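Local coordinates for large adhesion protein (Lap) involved in biofilm formation (Marinobacter hydrocarbonoclasticus, PDB 6XI3) that probably extends a large calcium-binding RTX adhesin from the bacterial surface toward its target through tandem Ig-like beta-sandwich domains, contributing to biofilm formation, at residues G222-S227 with V294-Q299. Residues are numbered along the deposited sequence; the frame is centred on the assembly and turned at random.
Sequences GDLTVS and VEATAQ. With EDT ({[-(bis-carboxymethyl-amino)-ethyl]-carboxymethyl-amino}-acetic acid), chain I.
Leu224 lays both its methyls on the peptide groups of the facing strand: CD1 stands above the face of the Thr297-Ala298 peptide, 3.9 Å from Ala298 N, and CD2 stands over the oxygen of the Ala296-Thr297 peptide, 3.6 Å from Ala296 O. The carboxylate of Asp223, by contrast, meets EDT with its oxygen edge, OD2 3.1 Å from carboxylate oxygen O19. The packing of an Ig-like sandwich is well illustrated here: strands 223-232 and 290-299 belong to different sheets, and the segments run at 151° with axes 7.2 Å apart. No hydrogen bond joins the two segments, though Val226 N bonds Asp308 OD2 on strand 305-314 of the opposite sheet. The small side chains of Ala296 and Ala298 are consistent with so close an approach. Ala296 CB touches Leu224 CD2 at 3.6 Å and Val226 CB at 3.7 Å, both on one side of it, while Ala298 CB meets Leu224 CD1 at 3.7 Å. With CG2 of Val226 anti to its backbone N, that methyl reaches Val294 CG1 at 4.0 Å, the two valines meeting at a slant. Tyr277 touches Leu224, Val226 and Ala296 from strand 277-283. Alternation sends Thr297 outward, where OG1 hydrogen-bonds Ser307 OG. Cohesion between the segments thus rests on dispersion and exclusion of water, whereas the close oxygens of Asp223 and EDT, which Ser307 N also hydrogen-bonds, would probably repel unless a proton or cation is shared.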
loop_
_atom_site.group_PDB
_atom_site.type_symbol
_atom_site.label_atom_id
_atom_site.label_comp_id
_atom_site.label_asym_id
_atom_site.label_seq_id
_atom_site.Cartn_x
_atom_site.Cartn_y
_atom_site.Cartn_z
ATOM N N GLY A 222 7.960 3.460 -4.509
ATOM C CA GLY A 222 8.057 3.651 -3.057
ATOM C C GLY A 222 9.388 4.292 -2.726
ATOM O O GLY A 222 10.341 4.007 -3.420
ATOM N N ASP A 223 9.423 5.190 -1.760
ATOM C CA ASP A 223 10.685 5.844 -1.346
ATOM C C ASP A 223 10.546 6.281 0.111
ATOM O O ASP A 223 9.423 6.447 0.599
ATOM C CB ASP A 223 10.990 7.006 -2.291
ATOM C CG ASP A 223 12.383 7.580 -2.156
ATOM O OD1 ASP A 223 13.356 6.789 -2.085
ATOM O OD2 ASP A 223 12.470 8.813 -2.059
ATOM N N LEU A 224 11.672 6.502 0.772
ATOM C CA LEU A 224 11.708 7.012 2.154
ATOM C C LEU A 224 12.977 7.860 2.271
ATOM O O LEU A 224 14.012 7.453 1.733
ATOM C CB LEU A 224 11.669 5.851 3.162
ATOM C CG LEU A 224 11.707 6.281 4.638
ATOM C CD1 LEU A 224 10.914 5.351 5.540
ATOM C CD2 LEU A 224 13.133 6.370 5.150
ATOM N N THR A 225 12.851 9.038 2.876
ATOM C CA THR A 225 14.011 9.840 3.318
ATOM C C THR A 225 13.983 9.952 4.843
ATOM O O THR A 225 12.898 9.901 5.409
ATOM C CB THR A 225 14.033 11.210 2.642
ATOM O OG1 THR A 225 12.975 11.982 3.209
ATOM C CG2 THR A 225 13.930 11.138 1.126
ATOM N N VAL A 226 15.158 10.108 5.459
ATOM C CA VAL A 226 15.265 10.384 6.913
ATOM C C VAL A 226 16.226 11.554 7.080
ATOM O O VAL A 226 17.134 11.703 6.267
ATOM C CB VAL A 226 15.668 9.149 7.735
ATOM C CG1 VAL A 226 17.077 8.652 7.429
ATOM C CG2 VAL A 226 15.516 9.423 9.229
ATOM N N SER A 227 15.996 12.382 8.089
ATOM C CA SER A 227 16.941 13.471 8.393
ATOM C C SER A 227 17.069 13.604 9.907
ATOM O O SER A 227 16.099 13.283 10.654
ATOM C CB SER A 227 16.570 14.743 7.661
ATOM O OG SER A 227 15.694 15.535 8.409
ATOM N N VAL A 294 21.845 7.106 11.497
ATOM C CA VAL A 294 20.395 6.906 11.650
ATOM C C VAL A 294 19.924 6.212 10.386
ATOM O O VAL A 294 20.201 6.721 9.284
ATOM C CB VAL A 294 19.666 8.243 11.860
ATOM C CG1 VAL A 294 18.155 8.044 11.886
ATOM C CG2 VAL A 294 20.165 8.919 13.122
ATOM N N GLU A 295 19.232 5.096 10.561
ATOM C CA GLU A 295 18.543 4.412 9.458
ATOM C C GLU A 295 17.052 4.349 9.766
ATOM O O GLU A 295 16.700 4.179 10.952
ATOM C CB GLU A 295 19.095 3.010 9.268
ATOM C CG GLU A 295 18.262 2.237 8.250
ATOM C CD GLU A 295 19.086 1.480 7.242
ATOM O OE1 GLU A 295 19.595 0.412 7.628
ATOM O OE2 GLU A 295 19.240 1.985 6.098
ATOM N N ALA A 296 16.231 4.514 8.724
ATOM C CA ALA A 296 14.756 4.453 8.777
ATOM C C ALA A 296 14.285 3.492 7.679
ATOM O O ALA A 296 14.829 3.571 6.578
ATOM C CB ALA A 296 14.178 5.831 8.592
ATOM N N THR A 297 13.304 2.653 7.984
ATOM C CA THR A 297 12.725 1.659 7.065
ATOM C C THR A 297 11.210 1.625 7.269
ATOM O O THR A 297 10.735 1.663 8.434
ATOM C CB THR A 297 13.322 0.270 7.323
ATOM O OG1 THR A 297 14.741 0.355 7.215
ATOM C CG2 THR A 297 12.817 -0.786 6.369
ATOM N N ALA A 298 10.481 1.575 6.175
ATOM C CA ALA A 298 9.023 1.370 6.152
ATOM C C ALA A 298 8.723 0.378 5.040
ATOM O O ALA A 298 9.673 -0.061 4.358
ATOM C CB ALA A 298 8.328 2.688 5.929
ATOM N N GLN A 299 7.455 0.073 4.854
ATOM C CA GLN A 299 6.995 -0.851 3.808
ATOM C C GLN A 299 6.055 -0.069 2.883
ATOM O O GLN A 299 5.097 0.554 3.401
ATOM C CB GLN A 299 6.299 -2.071 4.424
ATOM C CG GLN A 299 5.791 -2.976 3.316
ATOM C CD GLN A 299 5.449 -4.390 3.692
ATOM O OE1 GLN A 299 4.271 -4.742 3.756
ATOM N NE2 GLN A 299 6.474 -5.208 3.867
HETATM O O20 EDT I . 17.147 9.059 -0.142
HETATM C C5 EDT I . 16.357 8.607 -0.999
HETATM O O19 EDT I . 15.522 9.378 -1.618
HETATM C C4 EDT I . 16.495 7.126 -1.352
HETATM N N3 EDT I . 17.832 6.509 -1.070
HETATM C C2 EDT I . 19.011 7.276 -1.588
HETATM C C1 EDT I . 18.937 7.649 -3.063
HETATM O O18 EDT I . 19.054 8.874 -3.400
HETATM O O17 EDT I . 18.810 6.733 -3.907
HETATM C C6 EDT I . 17.915 5.157 -1.653
HETATM C C7 EDT I . 17.239 4.209 -0.731
HETATM N N8 EDT I . 17.904 2.900 -0.808
HETATM C C9 EDT I . 18.095 2.346 0.546
HETATM C C10 EDT I . 19.031 1.159 0.613
HETATM O O16 EDT I . 19.791 1.088 1.599
HETATM O O15 EDT I . 18.994 0.274 -0.275
HETATM C C11 EDT I . 17.120 1.976 -1.658
HETATM C C12 EDT I . 15.999 1.258 -0.919
HETATM O O13 EDT I . 15.219 1.912 -0.200
HETATM O O14 EDT I . 15.843 0.019 -1.056
#